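Side-chain contacts in alginate lyase, family PL7 (Zobellia galactanivorans, PDB 4BE3), which cleaves alginate exolytically as a polysaccharide lyase of family PL7, probably acting on both mannuronate and guluronate: residues T1-P4 with S5-I8; A97-A100 with A101-S104; T213-L216 with L217-N220; F221-K224 with S225-P228; K288-N292 with G293-E297. All blocks are in the same frame, centred on the assembly; numbering follows the deposited sequence.

Interaction 1 (T1-P4 with S5-I8)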
loop_
_atom_site.group_PDB
_atom_site.type_symbol
_atom_site.label_atom_id
_atom_site.label_comp_id
_atom_site.label_asym_id
_atom_site.label_seq_id
_atom_site.Cartn_x
_atom_site.Cartn_y
_atom_site.Cartn_z
ATOM N N THR A 1 -32.229 5.001 -10.004
ATOM C CA THR A 1 -31.772 3.695 -10.581
ATOM C C THR A 1 -30.208 3.523 -10.532
ATOM O O THR A 1 -29.689 2.434 -10.812
ATOM C CB THR A 1 -32.292 3.412 -12.034
ATOM O OG1 THR A 1 -31.404 4.038 -12.972
ATOM C CG2 THR A 1 -33.778 3.898 -12.289
ATOM N N LYS A 2 -29.463 4.567 -10.125
ATOM C CA LYS A 2 -28.040 4.417 -10.017
ATOM C C LYS A 2 -27.566 3.622 -8.809
ATOM O O LYS A 2 -28.219 3.526 -7.814
ATOM C CB LYS A 2 -27.235 5.711 -10.106
ATOM C CG LYS A 2 -27.839 6.712 -11.107
ATOM C CD LYS A 2 -26.764 7.750 -11.213
ATOM C CE LYS A 2 -27.105 8.594 -12.414
ATOM N NZ LYS A 2 -25.856 9.357 -12.503
ATOM N N TYR A 3 -26.408 2.983 -8.993
ATOM C CA TYR A 3 -25.704 2.300 -7.930
ATOM C C TYR A 3 -24.619 3.332 -7.453
ATOM O O TYR A 3 -24.114 4.119 -8.205
ATOM C CB TYR A 3 -25.010 1.038 -8.492
ATOM C CG TYR A 3 -26.021 -0.059 -8.768
ATOM C CD1 TYR A 3 -26.503 -0.794 -7.679
ATOM C CD2 TYR A 3 -26.542 -0.272 -10.082
ATOM C CE1 TYR A 3 -27.466 -1.770 -7.892
ATOM C CE2 TYR A 3 -27.498 -1.254 -10.315
ATOM C CZ TYR A 3 -27.941 -2.012 -9.213
ATOM O OH TYR A 3 -28.922 -3.005 -9.286
ATOM N N PRO A 4 -24.275 3.241 -6.189
ATOM C CA PRO A 4 -23.172 4.038 -5.637
ATOM C C PRO A 4 -21.919 3.902 -6.487
ATOM O O PRO A 4 -21.146 4.937 -6.616
ATOM C CB PRO A 4 -22.964 3.359 -4.284
ATOM C CG PRO A 4 -24.403 3.011 -3.878
ATOM C CD PRO A 4 -24.946 2.385 -5.160
ATOM N N SER A 5 -21.675 2.711 -7.168
ATOM C CA SER A 5 -20.423 2.573 -7.910
ATOM C C SER A 5 -20.424 3.548 -9.080
ATOM O O SER A 5 -19.346 3.822 -9.586
ATOM C CB SER A 5 -20.219 1.156 -8.454
ATOM O OG SER A 5 -21.449 0.695 -9.090
ATOM N N GLU A 6 -21.600 4.026 -9.483
ATOM C CA GLU A 6 -21.592 4.992 -10.595
ATOM C C GLU A 6 -21.063 6.344 -10.159
ATOM O O GLU A 6 -20.770 7.172 -10.991
ATOM C CB GLU A 6 -22.990 5.196 -11.133
ATOM C CG GLU A 6 -23.540 3.878 -11.775
ATOM C CD GLU A 6 -24.970 3.980 -12.284
ATOM O OE1 GLU A 6 -25.278 4.920 -13.074
ATOM O OE2 GLU A 6 -25.816 3.112 -11.842
ATOM N N LEU A 7 -21.052 6.564 -8.808
ATOM C CA LEU A 7 -20.534 7.896 -8.233
ATOM C C LEU A 7 -19.144 7.807 -7.639
ATOM O O LEU A 7 -18.541 8.783 -7.423
ATOM C CB LEU A 7 -21.523 8.348 -7.143
ATOM C CG LEU A 7 -22.965 8.534 -7.501
ATOM C CD1 LEU A 7 -23.939 8.973 -6.349
ATOM C CD2 LEU A 7 -23.030 9.437 -8.714
ATOM N N ILE A 8 -18.631 6.608 -7.423
ATOM C CA ILE A 8 -17.356 6.392 -6.796
ATOM C C ILE A 8 -16.570 5.406 -7.681
ATOM O O ILE A 8 -16.678 4.176 -7.576
ATOM C CB ILE A 8 -17.545 5.763 -5.380
ATOM C CG1 ILE A 8 -18.375 6.734 -4.491
ATOM C CG2 ILE A 8 -16.153 5.482 -4.685
ATOM C CD1 ILE A 8 -18.610 6.058 -3.127
#

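Interaction 2 (A97-A100 with A101-S104)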
loop_
_atom_site.group_PDB
_atom_site.type_symbol
_atom_site.label_atom_id
_atom_site.label_comp_id
_atom_site.label_asym_id
_atom_site.label_seq_id
_atom_site.Cartn_x
_atom_site.Cartn_y
_atom_site.Cartn_z
ATOM N N ALA A 97 -27.757 12.617 27.257
ATOM C CA ALA A 97 -26.760 13.743 26.971
ATOM C C ALA A 97 -25.583 13.754 27.878
ATOM O O ALA A 97 -24.612 14.453 27.557
ATOM C CB ALA A 97 -27.540 15.110 27.165
ATOM N N ARG A 98 -25.552 12.961 28.946
ATOM C CA ARG A 98 -24.352 12.932 29.789
ATOM C C ARG A 98 -23.257 12.032 29.111
ATOM O O ARG A 98 -22.113 12.107 29.588
ATOM C CB ARG A 98 -24.695 12.149 31.125
ATOM C CG ARG A 98 -25.652 13.071 31.944
ATOM C CD ARG A 98 -26.051 12.182 33.207
ATOM N NE ARG A 98 -26.735 10.943 32.759
ATOM C CZ ARG A 98 -26.745 9.766 33.429
ATOM N NH1 ARG A 98 -26.138 9.609 34.618
ATOM N NH2 ARG A 98 -27.270 8.635 32.910
ATOM N N VAL A 99 -23.660 11.287 28.112
ATOM C CA VAL A 99 -22.682 10.263 27.490
ATOM C C VAL A 99 -22.096 10.979 26.287
ATOM O O VAL A 99 -22.821 11.324 25.373
ATOM C CB VAL A 99 -23.521 9.012 27.099
ATOM C CG1 VAL A 99 -22.531 8.023 26.457
ATOM C CG2 VAL A 99 -24.135 8.384 28.402
ATOM N N ALA A 100 -20.752 10.982 26.207
ATOM C CA ALA A 100 -19.972 11.768 25.187
ATOM C C ALA A 100 -20.354 11.265 23.838
ATOM O O ALA A 100 -20.418 12.115 22.915
ATOM C CB ALA A 100 -18.486 11.567 25.493
ATOM N N ALA A 101 -20.559 9.946 23.627
ATOM C CA ALA A 101 -20.900 9.528 22.227
ATOM C C ALA A 101 -22.257 9.819 21.710
ATOM O O ALA A 101 -22.539 9.623 20.524
ATOM C CB ALA A 101 -20.632 7.944 22.125
ATOM N N SER A 102 -23.212 10.198 22.642
ATOM C CA SER A 102 -24.582 10.280 22.141
ATOM C C SER A 102 -24.731 11.294 20.972
ATOM O O SER A 102 -24.052 12.298 20.923
ATOM C CB SER A 102 -25.532 10.848 23.273
ATOM O OG SER A 102 -25.605 9.798 24.266
ATOM N N TYR A 103 -25.676 11.010 20.095
ATOM C CA TYR A 103 -26.109 11.886 19.023
ATOM C C TYR A 103 -24.979 12.094 18.010
ATOM O O TYR A 103 -24.989 13.114 17.326
ATOM C CB TYR A 103 -26.501 13.297 19.546
ATOM C CG TYR A 103 -27.317 13.242 20.864
ATOM C CD1 TYR A 103 -28.534 12.571 20.954
ATOM C CD2 TYR A 103 -26.764 13.915 21.968
ATOM C CE1 TYR A 103 -29.202 12.595 22.219
ATOM C CE2 TYR A 103 -27.469 13.976 23.177
ATOM C CZ TYR A 103 -28.593 13.267 23.276
ATOM O OH TYR A 103 -29.232 13.356 24.553
ATOM N N SER A 104 -24.139 11.079 17.871
ATOM C CA SER A 104 -23.013 11.333 16.912
ATOM C C SER A 104 -22.890 10.156 15.904
ATOM O O SER A 104 -23.430 9.042 16.082
ATOM C CB SER A 104 -21.676 11.389 17.699
ATOM O OG SER A 104 -21.152 10.204 18.308
#

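Interaction 3 (T213-L216 with L217-N220)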
loop_
_atom_site.group_PDB
_atom_site.type_symbol
_atom_site.label_atom_id
_atom_site.label_comp_id
_atom_site.label_asym_id
_atom_site.label_seq_id
_atom_site.Cartn_x
_atom_site.Cartn_y
_atom_site.Cartn_z
ATOM N N THR A 213 -1.676 18.089 12.601
ATOM C CA THR A 213 -0.541 17.133 12.284
ATOM C C THR A 213 -0.449 16.224 13.427
ATOM O O THR A 213 -0.338 16.676 14.620
ATOM C CB THR A 213 0.769 17.885 12.092
ATOM O OG1 THR A 213 0.610 18.777 11.015
ATOM C CG2 THR A 213 1.959 16.920 11.847
ATOM N N LYS A 214 -0.445 14.921 13.224
ATOM C CA LYS A 214 -0.276 13.984 14.365
ATOM C C LYS A 214 0.686 12.857 13.928
ATOM O O LYS A 214 0.382 12.135 12.969
ATOM C CB LYS A 214 -1.661 13.398 14.692
ATOM C CG LYS A 214 -1.665 12.287 15.764
ATOM C CD LYS A 214 -1.291 12.788 17.135
ATOM C CE LYS A 214 -1.288 11.651 18.207
ATOM N NZ LYS A 214 -0.766 12.159 19.549
ATOM N N ASN A 215 1.832 12.713 14.632
ATOM C CA ASN A 215 2.789 11.679 14.257
ATOM C C ASN A 215 2.259 10.338 14.724
ATOM O O ASN A 215 1.962 10.161 15.899
ATOM C CB ASN A 215 4.052 12.020 15.002
ATOM C CG ASN A 215 5.201 11.154 14.550
ATOM O OD1 ASN A 215 5.043 9.995 14.230
ATOM N ND2 ASN A 215 6.392 11.736 14.571
ATOM N N LEU A 216 2.089 9.374 13.816
ATOM C CA LEU A 216 1.598 8.050 14.248
ATOM C C LEU A 216 2.710 7.019 14.583
ATOM O O LEU A 216 2.379 5.893 14.992
ATOM C CB LEU A 216 0.800 7.456 13.116
ATOM C CG LEU A 216 -0.395 8.318 12.581
ATOM C CD1 LEU A 216 -1.172 7.515 11.500
ATOM C CD2 LEU A 216 -1.348 8.539 13.883
ATOM N N LEU A 217 3.980 7.516 14.528
ATOM C CA LEU A 217 5.132 6.655 14.800
ATOM C C LEU A 217 5.769 6.897 16.145
ATOM O O LEU A 217 6.627 6.099 16.530
ATOM C CB LEU A 217 6.245 6.906 13.738
ATOM C CG LEU A 217 5.836 6.799 12.241
ATOM C CD1 LEU A 217 7.091 6.963 11.315
ATOM C CD2 LEU A 217 5.156 5.469 11.934
ATOM N N LYS A 218 5.435 8.025 16.805
ATOM C CA LYS A 218 6.136 8.359 18.092
ATOM C C LYS A 218 4.987 8.873 18.995
ATOM O O LYS A 218 4.331 9.882 18.708
ATOM C CB LYS A 218 7.194 9.458 17.918
ATOM C CG LYS A 218 8.457 8.923 17.255
ATOM C CD LYS A 218 9.242 10.060 16.616
ATOM C CE LYS A 218 10.689 9.586 16.521
ATOM N NZ LYS A 218 11.672 10.696 16.595
ATOM N N SER A 219 4.780 8.178 20.084
ATOM C CA SER A 219 3.649 8.549 20.950
ATOM C C SER A 219 3.973 9.818 21.793
ATOM O O SER A 219 5.084 9.955 22.280
ATOM C CB SER A 219 3.465 7.395 21.927
ATOM O OG SER A 219 2.469 7.766 22.864
ATOM N N ASN A 220 2.966 10.638 22.061
ATOM C CA ASN A 220 3.007 11.731 23.006
ATOM C C ASN A 220 2.533 11.279 24.379
ATOM O O ASN A 220 2.443 12.134 25.316
ATOM C CB ASN A 220 1.944 12.833 22.585
ATOM C CG ASN A 220 2.340 13.667 21.334
ATOM O OD1 ASN A 220 3.551 13.904 21.088
ATOM N ND2 ASN A 220 1.299 14.130 20.511
HETATM O O HOH W 1 0.478 9.782 20.567
HETATM O O HOH W 2 2.318 11.888 18.479
#

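Interaction 4 (F221-K224 with S225-P228)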
loop_
_atom_site.group_PDB
_atom_site.type_symbol
_atom_site.label_atom_id
_atom_site.label_comp_id
_atom_site.label_asym_id
_atom_site.label_seq_id
_atom_site.Cartn_x
_atom_site.Cartn_y
_atom_site.Cartn_z
ATOM N N PHE A 221 2.155 9.999 24.516
ATOM C CA PHE A 221 1.386 9.576 25.699
ATOM C C PHE A 221 2.032 8.390 26.418
ATOM O O PHE A 221 1.319 7.435 26.732
ATOM C CB PHE A 221 -0.113 9.252 25.290
ATOM C CG PHE A 221 -0.800 10.416 24.642
ATOM C CD1 PHE A 221 -0.855 11.692 25.286
ATOM C CD2 PHE A 221 -1.377 10.290 23.400
ATOM C CE1 PHE A 221 -1.513 12.776 24.697
ATOM C CE2 PHE A 221 -2.083 11.372 22.796
ATOM C CZ PHE A 221 -2.131 12.608 23.419
ATOM N N THR A 222 3.340 8.452 26.671
ATOM C CA THR A 222 4.059 7.203 27.069
ATOM C C THR A 222 4.097 7.082 28.603
ATOM O O THR A 222 4.525 6.053 29.105
ATOM C CB THR A 222 5.469 7.156 26.491
ATOM O OG1 THR A 222 6.174 8.290 27.013
ATOM C CG2 THR A 222 5.430 7.399 24.951
ATOM N N LYS A 223 3.638 8.116 29.339
ATOM C CA LYS A 223 3.473 7.948 30.815
ATOM C C LYS A 223 2.305 8.641 31.414
ATOM O O LYS A 223 1.669 9.521 30.754
ATOM C CB LYS A 223 4.727 8.347 31.557
ATOM C CG LYS A 223 5.522 9.463 30.963
ATOM C CD LYS A 223 6.949 8.885 30.740
ATOM C CE LYS A 223 8.042 9.933 30.968
ATOM N NZ LYS A 223 7.326 11.252 30.815
ATOM N N LYS A 224 2.012 8.300 32.676
ATOM C CA LYS A 224 0.770 8.808 33.298
ATOM C C LYS A 224 0.688 10.322 33.292
ATOM O O LYS A 224 -0.395 10.878 33.049
ATOM C CB LYS A 224 0.583 8.274 34.702
ATOM C CG LYS A 224 0.351 6.779 34.696
ATOM C CD LYS A 224 -1.134 6.446 34.697
ATOM C CE LYS A 224 -1.305 4.945 34.483
ATOM N NZ LYS A 224 -0.381 4.234 35.409
ATOM N N SER A 225 1.832 10.994 33.457
ATOM C CA SER A 225 1.866 12.456 33.522
ATOM C C SER A 225 1.648 13.150 32.161
ATOM O O SER A 225 1.530 14.388 32.061
ATOM C CB SER A 225 3.146 12.930 34.170
ATOM O OG SER A 225 4.209 12.301 33.532
ATOM N N ASP A 226 1.632 12.340 31.107
ATOM C CA ASP A 226 1.231 12.792 29.781
ATOM C C ASP A 226 -0.249 12.595 29.410
ATOM O O ASP A 226 -0.679 13.113 28.387
ATOM C CB ASP A 226 2.028 12.038 28.694
ATOM C CG ASP A 226 3.521 12.352 28.705
ATOM O OD1 ASP A 226 3.900 13.526 28.811
ATOM O OD2 ASP A 226 4.314 11.386 28.594
ATOM N N ILE A 227 -1.048 11.912 30.215
ATOM C CA ILE A 227 -2.461 11.782 29.834
ATOM C C ILE A 227 -3.132 13.142 29.865
ATOM O O ILE A 227 -3.082 13.835 30.899
ATOM C CB ILE A 227 -3.140 10.788 30.786
ATOM C CG1 ILE A 227 -2.416 9.445 30.777
ATOM C CG2 ILE A 227 -4.692 10.746 30.585
ATOM C CD1 ILE A 227 -3.060 8.390 31.660
ATOM N N PRO A 228 -3.763 13.585 28.795
ATOM C CA PRO A 228 -4.390 14.919 28.895
ATOM C C PRO A 228 -5.483 15.065 30.010
ATOM O O PRO A 228 -6.205 14.138 30.353
ATOM C CB PRO A 228 -5.076 15.081 27.520
ATOM C CG PRO A 228 -4.306 14.194 26.586
ATOM C CD PRO A 228 -3.880 13.002 27.448
HETATM O O HOH W 3 -1.724 13.542 33.307
#

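Interaction 5 (K288-N292 with G293-E297)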
loop_
_atom_site.group_PDB
_atom_site.type_symbol
_atom_site.label_atom_id
_atom_site.label_comp_id
_atom_site.label_asym_id
_atom_site.label_seq_id
_atom_site.Cartn_x
_atom_site.Cartn_y
_atom_site.Cartn_z
ATOM N N LYS A 288 -38.819 0.288 12.829
ATOM C CA LYS A 288 -39.362 1.187 13.881
ATOM C C LYS A 288 -38.308 2.312 14.291
ATOM O O LYS A 288 -38.648 3.459 14.474
ATOM C CB LYS A 288 -39.733 0.399 15.190
ATOM C CG LYS A 288 -41.007 -0.402 15.094
ATOM C CD LYS A 288 -41.320 -0.927 16.501
ATOM C CE LYS A 288 -42.386 -2.051 16.378
ATOM N NZ LYS A 288 -42.036 -3.321 17.104
ATOM N N GLN A 289 -37.036 1.951 14.298
ATOM C CA GLN A 289 -35.983 2.956 14.564
ATOM C C GLN A 289 -35.984 3.998 13.420
ATOM O O GLN A 289 -35.924 5.189 13.629
ATOM C CB GLN A 289 -34.617 2.217 14.611
ATOM C CG GLN A 289 -34.519 1.429 15.954
ATOM C CD GLN A 289 -33.219 0.673 15.929
ATOM O OE1 GLN A 289 -32.209 1.259 16.278
ATOM N NE2 GLN A 289 -33.210 -0.594 15.506
ATOM N N TYR A 290 -36.135 3.537 12.196
ATOM C CA TYR A 290 -36.162 4.472 11.096
ATOM C C TYR A 290 -37.341 5.422 11.109
ATOM O O TYR A 290 -37.267 6.515 10.560
ATOM C CB TYR A 290 -36.094 3.774 9.703
ATOM C CG TYR A 290 -34.681 3.339 9.310
ATOM C CD1 TYR A 290 -33.622 3.519 10.197
ATOM C CD2 TYR A 290 -34.472 2.564 8.158
ATOM C CE1 TYR A 290 -32.284 3.046 9.829
ATOM C CE2 TYR A 290 -33.229 2.091 7.779
ATOM C CZ TYR A 290 -32.121 2.403 8.545
ATOM O OH TYR A 290 -30.893 1.914 8.126
ATOM N N ALA A 291 -38.471 4.958 11.653
ATOM C CA ALA A 291 -39.652 5.774 11.705
ATOM C C ALA A 291 -39.634 6.714 12.867
ATOM O O ALA A 291 -40.471 7.648 12.957
ATOM C CB ALA A 291 -40.915 4.850 11.804
ATOM N N ASN A 292 -38.697 6.525 13.780
ATOM C CA ASN A 292 -38.764 7.390 15.033
ATOM C C ASN A 292 -37.401 8.081 15.303
ATOM O O ASN A 292 -37.082 8.408 16.468
ATOM C CB ASN A 292 -39.110 6.492 16.239
ATOM C CG ASN A 292 -40.590 6.039 16.194
ATOM O OD1 ASN A 292 -40.926 4.955 15.675
ATOM N ND2 ASN A 292 -41.454 6.917 16.578
ATOM N N GLY A 293 -36.586 8.309 14.274
ATOM C CA GLY A 293 -35.385 9.117 14.517
ATOM C C GLY A 293 -34.188 8.377 15.099
ATOM O O GLY A 293 -33.207 9.039 15.463
ATOM N N SER A 294 -34.264 7.071 15.259
ATOM C CA SER A 294 -33.231 6.324 15.942
ATOM C C SER A 294 -32.269 5.754 14.863
ATOM O O SER A 294 -32.058 4.520 14.722
ATOM C CB SER A 294 -33.878 5.214 16.746
ATOM O OG SER A 294 -34.428 5.738 17.920
ATOM N N TYR A 295 -31.596 6.692 14.186
ATOM C CA TYR A 295 -30.634 6.269 13.157
ATOM C C TYR A 295 -29.741 7.410 12.767
ATOM O O TYR A 295 -29.951 8.598 13.168
ATOM C CB TYR A 295 -31.416 5.827 11.874
ATOM C CG TYR A 295 -32.180 6.943 11.207
ATOM C CD1 TYR A 295 -33.447 7.293 11.620
ATOM C CD2 TYR A 295 -31.620 7.631 10.114
ATOM C CE1 TYR A 295 -34.194 8.295 10.991
ATOM C CE2 TYR A 295 -32.359 8.682 9.475
ATOM C CZ TYR A 295 -33.625 8.974 9.920
ATOM O OH TYR A 295 -34.353 9.967 9.270
ATOM N N ALA A 296 -28.676 7.056 11.971
ATOM C CA ALA A 296 -27.852 8.101 11.475
ATOM C C ALA A 296 -27.825 7.942 9.956
ATOM O O ALA A 296 -28.015 6.842 9.446
ATOM C CB ALA A 296 -26.398 7.841 12.008
ATOM N N GLU A 297 -27.585 9.031 9.260
ATOM C CA GLU A 297 -27.611 8.976 7.836
ATOM C C GLU A 297 -26.661 10.025 7.260
ATOM O O GLU A 297 -26.683 11.204 7.677
ATOM C CB GLU A 297 -29.067 9.343 7.382
ATOM C CG GLU A 297 -29.147 9.317 5.784
ATOM C CD GLU A 297 -30.562 9.562 5.294
ATOM O OE1 GLU A 297 -31.520 9.227 6.081
ATOM O OE2 GLU A 297 -30.788 10.081 4.153
HETATM O O HOH W 4 -34.715 8.370 18.640
#

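Interaction 1 (T1-P4 with S5-I8)
The Tyr3 ring and the Glu6 carboxylate are the flat groups that meet here, their planes 47° apart. Glu6 OE2 approaches Tyr3 CD2 obliquely at 3.9 Å. The carboxylate is itself approached from above its plane, by the backbone amide of Tyr3: Tyr3 N donates to Glu6 OE2 over 2.9 Å, at an N-H...O angle of 162°. Glu6 CG stands anti to its own carbonyl carbon (chi1 -65°), and the extended chain beyond it carries the carboxylate back to Tyr3 N. The backbone answers in the other direction, Glu6 N giving its hydrogen to Tyr3 O at 2.8 Å. Leu7 N repeats the three-residue step one place on, reaching Pro4 O at 2.7 Å, while Ile8 N makes a weak bond to the same oxygen. Lys2 crosses the Glu6 chain at about a right angle, with its CB 3.4 Å from Glu6 OE2. The Pro4 ring packs on Val38 and Val47, which seats the N-terminal turn on strands 36-41 and 44-52. Lys2 NZ forms its salt bridge with Asp45 and remains 4.5 Å from Glu6 OE1. One amide-to-carboxylate bond thus adds to the backbone bonds of the turn, while the nearby ammonium group would probably help keep Glu6 ionised.

Interaction 2 (A97-A100 with A101-S104)
Val99 O is the polar atom around which this turn closes: Ser102 N donates to it over 3.0 Å at an N-H...O angle of 162°. That bond closes a type I beta turn from Val99 to Ser102. The Ser102 hydroxyl lies alongside, with OG 3.6 Å from Val99 CB, but its hydrogen-bond partner is Asp96 O. A type II turn from Ala101 to Ser104 follows and shares two residues with the first; here Ser104 OG donates to Ala101 O over 2.7 Å. Tyr103 occupies the third position of this second turn, in the left-handed region of backbone space. Its CG stands anti to the carbonyl carbon (chi1 -42°), and the ring reaches back beside Ser102, whose CB sits 3.5 Å above one face, offset toward the rim. The far end of the ring meets Ala97, whose CB is 3.6 Å from Tyr103 OH and 4.1 Å from Tyr103 CE2. Tyr103 OH also makes a weak hydrogen bond to Gly95 O, and Phe128 meets the ring. Putting a serine here would probably strip Ala97 and Ser102 CB of their aromatic cover and leave Gly95 O without its weak donor. The two overlapping turns make a buried connection that leads into strand 104-112 of the larger antiparallel sheet of the PL7 beta-jelly roll.

Interaction 3 (T213-L216 with L217-N220)
Asn215 closes an Asx turn onto Leu217 just where edge strand 210-215 of the seven-stranded sheet ends, and its side chain can be followed outward atom by atom. From CB, the chain sets CG opposite the backbone N (chi1 -171°), which carries the amide forward over the next residues; CG itself is 3.8 Å from Leu217 N. At the tip, OD1 accepts from Leu217 N over 2.7 Å, with an N-H...O angle of 155° and the donor tilted only 17° from the carbonyl plane. The same oxygen takes a second, weak bond from Lys218 N at 3.3 Å, so one amide oxygen holds two successive backbone N-H groups as the chain bends away from the sheet. Leu217 CB also packs against OD1. The other branch, ND2, has the Lys218 aliphatic chain crossing it obliquely, with CD 3.9 Å away. Leu217 then reaches neighbouring loops at Pro76 and Ala250. On another side of the turn, Lys214 bends at its second torsion and brings its ammonium group toward Asn220, while Tyr140 receives it in a cation-pi contact. One water, water 2, accepts a weak bond from Lys214 NZ and lies within hydrogen-bonding distance of both Asn215 O and Lys218 O. Water 1 links the strand to the loop beyond the turn, accepting from Lys214 NZ at 2.9 Å and from Asn220 N at 3.0 Å.

Interaction 4 (F221-K224 with S225-P228)
Two successive backbone bonds, Asp226 N to Lys223 O at 2.8 Å and Ile227 N to Lys224 O at 3.1 Å, each span three residues and define a short 3-10 turn. The Asp226 carboxylate folds back to the start of this turn, where OD2 accepts a weak bond from Lys223 N at 3.4 Å. The side chain of Lys223 crosses that of Asp226 obliquely and bends at chi2, chi3 and chi4, curling its ammonium group round to the same oxygen; the resulting salt bridge, Lys223 NZ to Asp226 OD2, is long at 3.7 Å. Thr222 N, covered by the contact, has no polar partner. This 3-10 turn belongs to the loop that joins edge strand 210-215 to helix 229-234, and Pro228 occupies the N-cap position of that helix. Phe221 packs back against the end of the loop: its CD1 edge comes within 3.4 Å of Asp226 O, near the ring plane, and Phe221 CE1 packs on Pro228 CD at 3.6 Å, the two side chains crossing at about a right angle. Trp152 meets the Phe221 ring edge-to-face and also touches Ile227 and Pro228, so an indole backs the apolar side. The aliphatic chain of Lys224 lies alongside Ile227, with Lys224 CD near Ile227 CD1. Water 3 joins the two backbones, donating to Lys224 O at 3.0 Å and to Ile227 O at 2.8 Å.

Interaction 5 (K288-N292 with G293-E297)
The C-terminal end of helix 286-291 turns here into strand 295-306, through a six-to-one backbone bond, Ser294 N to Gln289 O at 3.0 Å, of the kind found in a Schellman motif; the five-to-two bond that would complete one does not form, since Gly293 N is 4.2 Å from Tyr290 O. Gln289 O takes a second hydrogen from Asn292 N at 3.1 Å, and the two donors reach it from opposite faces of its carbonyl plane. Gly293 has a positive phi (83°), where any CB would jam against Asn292 O. Ser294 then centres an inverse gamma turn, closed by a weak bond from Tyr295 N to Gly293 O, and the chain enters the seven-stranded sheet of the jelly roll between strands 44-52 and 80-90. Two tyrosines fill the corner. The edge of Tyr290 points at the face of Tyr295 in an offset edge-to-face pair, centroids 5.4 Å apart and planes at 70°, and Tyr290 CE1 lies 3.6 Å from Tyr295 CB. Tyr295 CG sits between its backbone N and carbonyl carbon (chi1 65°), which brings the ring edge at CD1 to Gln289 O. Lys50 makes cation-pi contacts with both rings, and His90 stacks on Tyr295. A glycine at Tyr295 would probably leave the Tyr290 edge without its aromatic face and His90 without its stacking mate. Tyr290 OH bonds to Asp34 O. Ser294 OG bonds to Asp280 O and also accepts from water 4 at 2.7 Å, a water that donates to Asn292 O as well.

Overall arrangement
From the N terminus, the five contacts follow one another in series, each within a continuous stretch, with none nested and none crossing. Interaction 1 closes the first turn of the chain against strands 36-41 and 44-52. Interaction 2 shapes the connection from strand 80-90 of the seven-stranded sheet into strand 104-112 of the other sheet. Interactions 3 and 4 share one loop, from edge strand 210-215 to helix 229-234, and touch where Lys214 NZ packs on Phe221 CE2. Interaction 5 carries helix 286-291 into strand 295-306. It comes within about 5 Å of interaction 2 at nearest atoms, whereas its centre is about 38 Å from that of interaction 3, on the same sheet.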